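Local structure of TSSL (4ACK) at residues Tyr60-Phe63 with Pro64-Tyr68; Asn114-Pro117 with Gln118-Gln122. The protein is a DotU-family (TssL) component of the type VI secretion system, probably helping to build the membrane-anchored part of that protein-transport machine. All blocks are in the same frame, centred on the assembly; numbering follows the deposited sequence.

Contact 1. Residues Tyr60-Phe63 with Pro64-Tyr68; sequences YIVF and PLLAY
Pro-64 puts a proline kink into helix 55-79: its backbone nitrogen, carrying no hydrogen, makes no bond to the preceding turn. The ring sits there instead, packing against the carbonyl of Tyr-60 one turn back with CG 3.2 Å from Tyr-60 O; Pro-64 CD also lies 3.6 Å from Ile-61 O. Leu-65 follows with a weak bond from its N to Val-62 O, bent to 122°. Regular pairing resumes at Leu-66, whose N reaches the same Val-62 O at 3.1 Å almost straight on, so that carbonyl receives two N-H groups, one of them weakly. The Leu-66 side chain leans back over this turn, CG 4.1 Å from Val-62 CG1, and both residues pack on toward helices 30-52 and 89-94. Ala-67 N then bonds to Phe-63 O at 2.9 Å. Phe-63 has CG anti to its own nitrogen (chi1 -178°), which sets the ring beside its own carbonyl carbon, with CE1 near Ala-67; Tyr-102 meets that ring edge-to-face. Beside the Phe-63 ring, the methyl CB of Ala-67 approaches CE1 obliquely, at 4.1 Å.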
loop_
_atom_site.group_PDB
_atom_site.type_symbol
_atom_site.label_atom_id
_atom_site.label_comp_id
_atom_site.label_asym_id
_atom_site.label_seq_id
_atom_site.Cartn_x
_atom_site.Cartn_y
_atom_site.Cartn_z
ATOM N N TYR A 60 2.266 1.015 9.989
ATOM C CA TYR A 60 1.263 1.873 9.433
ATOM C C TYR A 60 1.640 2.440 8.057
ATOM O O TYR A 60 0.800 2.941 7.305
ATOM C CB TYR A 60 0.953 3.014 10.382
ATOM C CG TYR A 60 0.078 2.646 11.571
ATOM C CD1 TYR A 60 -0.272 1.300 11.849
ATOM C CD2 TYR A 60 -0.345 3.637 12.442
ATOM C CE1 TYR A 60 -1.073 0.986 12.912
ATOM C CE2 TYR A 60 -1.155 3.337 13.533
ATOM C CZ TYR A 60 -1.516 2.026 13.756
ATOM O OH TYR A 60 -2.337 1.781 14.829
ATOM N N ILE A 61 2.927 2.454 7.757
ATOM C CA ILE A 61 3.384 3.053 6.532
ATOM C C ILE A 61 3.495 1.910 5.523
ATOM O O ILE A 61 3.031 2.064 4.436
ATOM C CB ILE A 61 4.772 3.701 6.738
ATOM C CG1 ILE A 61 4.631 4.959 7.568
ATOM C CG2 ILE A 61 5.496 3.991 5.371
ATOM C CD1 ILE A 61 5.976 5.296 8.270
ATOM N N VAL A 62 4.071 0.768 5.907
ATOM C CA VAL A 62 4.326 -0.290 4.951
ATOM C C VAL A 62 3.081 -1.224 4.695
ATOM O O VAL A 62 2.901 -1.714 3.602
ATOM C CB VAL A 62 5.527 -1.141 5.413
ATOM C CG1 VAL A 62 5.768 -2.454 4.530
ATOM C CG2 VAL A 62 6.788 -0.232 5.480
ATOM N N PHE A 63 2.270 -1.502 5.714
ATOM C CA PHE A 63 1.106 -2.388 5.435
ATOM C C PHE A 63 0.172 -1.850 4.301
ATOM O O PHE A 63 -0.230 -2.606 3.442
ATOM C CB PHE A 63 0.298 -2.632 6.689
ATOM C CG PHE A 63 -0.859 -3.548 6.457
ATOM C CD1 PHE A 63 -2.081 -3.046 5.975
ATOM C CD2 PHE A 63 -0.701 -4.917 6.643
ATOM C CE1 PHE A 63 -3.163 -3.926 5.744
ATOM C CE2 PHE A 63 -1.789 -5.819 6.400
ATOM C CZ PHE A 63 -2.992 -5.317 5.955
ATOM N N PRO A 64 -0.212 -0.568 4.337
ATOM C CA PRO A 64 -1.104 -0.101 3.318
ATOM C C PRO A 64 -0.505 -0.176 1.919
ATOM O O PRO A 64 -1.252 -0.272 0.953
ATOM C CB PRO A 64 -1.333 1.377 3.684
ATOM C CG PRO A 64 -1.128 1.402 5.212
ATOM C CD PRO A 64 -0.005 0.426 5.403
ATOM N N LEU A 65 0.823 -0.036 1.795
ATOM C CA LEU A 65 1.452 -0.107 0.491
ATOM C C LEU A 65 1.364 -1.507 0.008
ATOM O O LEU A 65 1.071 -1.731 -1.162
ATOM C CB LEU A 65 2.928 0.365 0.545
ATOM C CG LEU A 65 3.712 0.184 -0.743
ATOM C CD1 LEU A 65 3.054 1.141 -1.754
ATOM C CD2 LEU A 65 5.196 0.550 -0.461
ATOM N N LEU A 66 1.602 -2.476 0.877
ATOM C CA LEU A 66 1.415 -3.883 0.499
ATOM C C LEU A 66 -0.015 -4.264 0.111
ATOM O O LEU A 66 -0.233 -5.121 -0.791
ATOM C CB LEU A 66 1.790 -4.812 1.633
ATOM C CG LEU A 66 3.170 -4.642 2.264
ATOM C CD1 LEU A 66 3.411 -5.741 3.300
ATOM C CD2 LEU A 66 4.281 -4.618 1.240
ATOM N N ALA A 67 -0.976 -3.734 0.861
ATOM C CA ALA A 67 -2.379 -3.945 0.574
ATOM C C ALA A 67 -2.767 -3.312 -0.777
ATOM O O ALA A 67 -3.591 -3.870 -1.517
ATOM C CB ALA A 67 -3.225 -3.338 1.675
ATOM N N TYR A 68 -2.216 -2.133 -1.080
ATOM C CA TYR A 68 -2.426 -1.527 -2.358
ATOM C C TYR A 68 -1.870 -2.453 -3.507
ATOM O O TYR A 68 -2.579 -2.729 -4.504
ATOM C CB TYR A 68 -1.825 -0.134 -2.387
ATOM C CG TYR A 68 -1.598 0.404 -3.798
ATOM C CD1 TYR A 68 -0.397 0.111 -4.518
ATOM C CD2 TYR A 68 -2.607 1.083 -4.458
ATOM C CE1 TYR A 68 -0.213 0.553 -5.867
ATOM C CE2 TYR A 68 -2.456 1.541 -5.780
ATOM C CZ TYR A 68 -1.254 1.292 -6.479
ATOM O OH TYR A 68 -1.157 1.794 -7.757
#

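Contact 2. Residues Asn114-Pro117 with Gln118-Gln122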
loop_
_atom_site.group_PDB
_atom_site.type_symbol
_atom_site.label_atom_id
_atom_site.label_comp_id
_atom_site.label_asym_id
_atom_site.label_seq_id
_atom_site.Cartn_x
_atom_site.Cartn_y
_atom_site.Cartn_z
ATOM N N ASN A 114 -2.981 13.214 16.678
ATOM C CA ASN A 114 -1.968 13.922 15.961
ATOM C C ASN A 114 -0.553 13.625 16.405
ATOM O O ASN A 114 0.226 14.523 16.582
ATOM C CB ASN A 114 -2.223 15.386 16.140
ATOM C CG ASN A 114 -1.812 16.161 14.980
ATOM O OD1 ASN A 114 -0.631 16.423 14.791
ATOM N ND2 ASN A 114 -2.769 16.525 14.158
ATOM N N ILE A 115 -0.226 12.354 16.519
ATOM C CA ILE A 115 1.111 11.900 16.887
ATOM C C ILE A 115 2.047 11.417 15.756
ATOM O O ILE A 115 3.239 11.216 15.989
ATOM C CB ILE A 115 1.084 10.796 18.010
ATOM C CG1 ILE A 115 0.056 9.702 17.703
ATOM C CG2 ILE A 115 0.863 11.435 19.414
ATOM C CD1 ILE A 115 0.128 8.490 18.639
ATOM N N TYR A 116 1.542 11.266 14.535
ATOM C CA TYR A 116 2.263 10.445 13.560
ATOM C C TYR A 116 3.133 11.236 12.620
ATOM O O TYR A 116 2.779 12.348 12.286
ATOM C CB TYR A 116 1.237 9.646 12.765
ATOM C CG TYR A 116 0.513 8.663 13.629
ATOM C CD1 TYR A 116 1.073 7.415 13.911
ATOM C CD2 TYR A 116 -0.720 8.991 14.192
ATOM C CE1 TYR A 116 0.392 6.504 14.730
ATOM C CE2 TYR A 116 -1.413 8.076 14.988
ATOM C CZ TYR A 116 -0.867 6.850 15.234
ATOM O OH TYR A 116 -1.569 5.995 16.020
ATOM N N PRO A 117 4.251 10.655 12.157
ATOM C CA PRO A 117 5.054 11.397 11.196
ATOM C C PRO A 117 4.295 11.638 9.900
ATOM O O PRO A 117 3.384 10.881 9.572
ATOM C CB PRO A 117 6.216 10.474 10.907
ATOM C CG PRO A 117 5.791 9.112 11.419
ATOM C CD PRO A 117 4.883 9.399 12.563
ATOM N N GLN A 118 4.695 12.661 9.156
ATOM C CA GLN A 118 4.008 13.069 7.932
ATOM C C GLN A 118 3.960 11.965 6.861
ATOM O O GLN A 118 2.997 11.860 6.141
ATOM C CB GLN A 118 4.695 14.297 7.328
ATOM C CG GLN A 118 3.837 14.981 6.300
ATOM C CD GLN A 118 2.671 15.757 6.943
ATOM O OE1 GLN A 118 2.337 15.595 8.146
ATOM N NE2 GLN A 118 2.060 16.611 6.151
ATOM N N ILE A 119 5.006 11.153 6.787
ATOM C CA ILE A 119 5.029 10.010 5.884
ATOM C C ILE A 119 3.800 9.005 6.022
ATOM O O ILE A 119 3.415 8.336 5.026
ATOM C CB ILE A 119 6.386 9.275 5.930
ATOM C CG1 ILE A 119 6.439 8.215 4.818
ATOM C CG2 ILE A 119 6.681 8.663 7.343
ATOM C CD1 ILE A 119 7.808 7.658 4.515
ATOM N N CYS A 120 3.241 8.881 7.245
ATOM C CA CYS A 120 2.001 8.058 7.448
ATOM C C CYS A 120 0.872 8.552 6.564
ATOM O O CYS A 120 0.313 7.770 5.816
ATOM C CB CYS A 120 1.547 8.064 8.913
ATOM S SG CYS A 120 2.679 7.133 9.924
ATOM N N TYR A 121 0.569 9.853 6.650
ATOM C CA TYR A 121 -0.462 10.494 5.844
ATOM C C TYR A 121 -0.190 10.524 4.320
ATOM O O TYR A 121 -1.167 10.528 3.501
ATOM C CB TYR A 121 -0.712 11.916 6.366
ATOM C CG TYR A 121 -0.957 11.930 7.878
ATOM C CD1 TYR A 121 0.105 11.991 8.779
ATOM C CD2 TYR A 121 -2.264 11.832 8.408
ATOM C CE1 TYR A 121 -0.109 11.995 10.212
ATOM C CE2 TYR A 121 -2.498 11.812 9.832
ATOM C CZ TYR A 121 -1.409 11.885 10.723
ATOM O OH TYR A 121 -1.625 11.819 12.125
ATOM N N GLN A 122 1.108 10.642 3.937
ATOM C CA GLN A 122 1.517 10.745 2.545
ATOM C C GLN A 122 1.382 9.382 1.920
ATOM O O GLN A 122 1.033 9.261 0.765
ATOM C CB GLN A 122 3.011 11.181 2.412
ATOM C CG GLN A 122 3.283 12.611 2.952
ATOM C CD GLN A 122 4.783 13.020 2.910
ATOM O OE1 GLN A 122 5.663 12.331 3.461
ATOM N NE2 GLN A 122 5.061 14.162 2.268
#
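Pro-117 packs its ring against the first turn of the following helix, with CG 4.0 Å from Cys-120 SG and CB 4.0 Å from Ile-119 CG2. Its carbonyl faces the same turn: Cys-120 N donates to Pro-117 O at 3.1 Å, approaching from above the carbonyl plane, 46° out of it, in a moderately bent bond. The thiol is turned back to the loop because SG lies beside its own backbone nitrogen (chi1 -70°), and this brings it next to both Pro-117 and Tyr-116. The whole arrangement is a loop-to-helix junction, in which residues 114-117, coming from helix 99-112, fold onto the opening turn of helix 118-129. Tyr-121 reaches back from that turn, its side chain crossing Tyr-116 at about a right angle. CE1 of Tyr-121 rests 3.7 Å from Tyr-116 CB, while its hydroxyl OH comes to the edge of the Tyr-116 ring, near the ring plane and 3.6 Å from CD2. That hydroxyl is hydrogen-bonded to the carbonyl of Ile-110, which ties the junction to the end of helix 99-112; His-155 stacks on the Tyr-121 ring. Cys-120 adds an oblique sulfur-aromatic contact, SG standing 5.4 Å from the centroid of the Tyr-116 ring. At the edge of the Tyr-121 ring, Tyr-116 O lies 3.6 Å from CE1.

In the fold
Contact 1 lies deep in the all-helical domain, its centre about 3 Å from the centre of the chain, whereas contact 2 is nearer the surface, its centre about 15 Å from that point; the two centres are about 14 Å apart. Although they follow in series along the chain, they touch directly, with Ile-61 as the main bridge: its CD1 meets Ile-119 CG2 at 3.6 Å, and its CG1 meets Cys-120 SG at 3.8 Å. Alongside, Tyr-60 CE2 packs 3.7 Å from Tyr-116 OH. The kinked helix 55-79 is thus joined by side-chain packing to the loop and first turn of helix 118-129. Helix 99-112 borders both: its Asn-109 is hydrogen-bonded through ND2 to the Tyr-60 hydroxyl, and its Ile-110 packs on Tyr-116 and Cys-120.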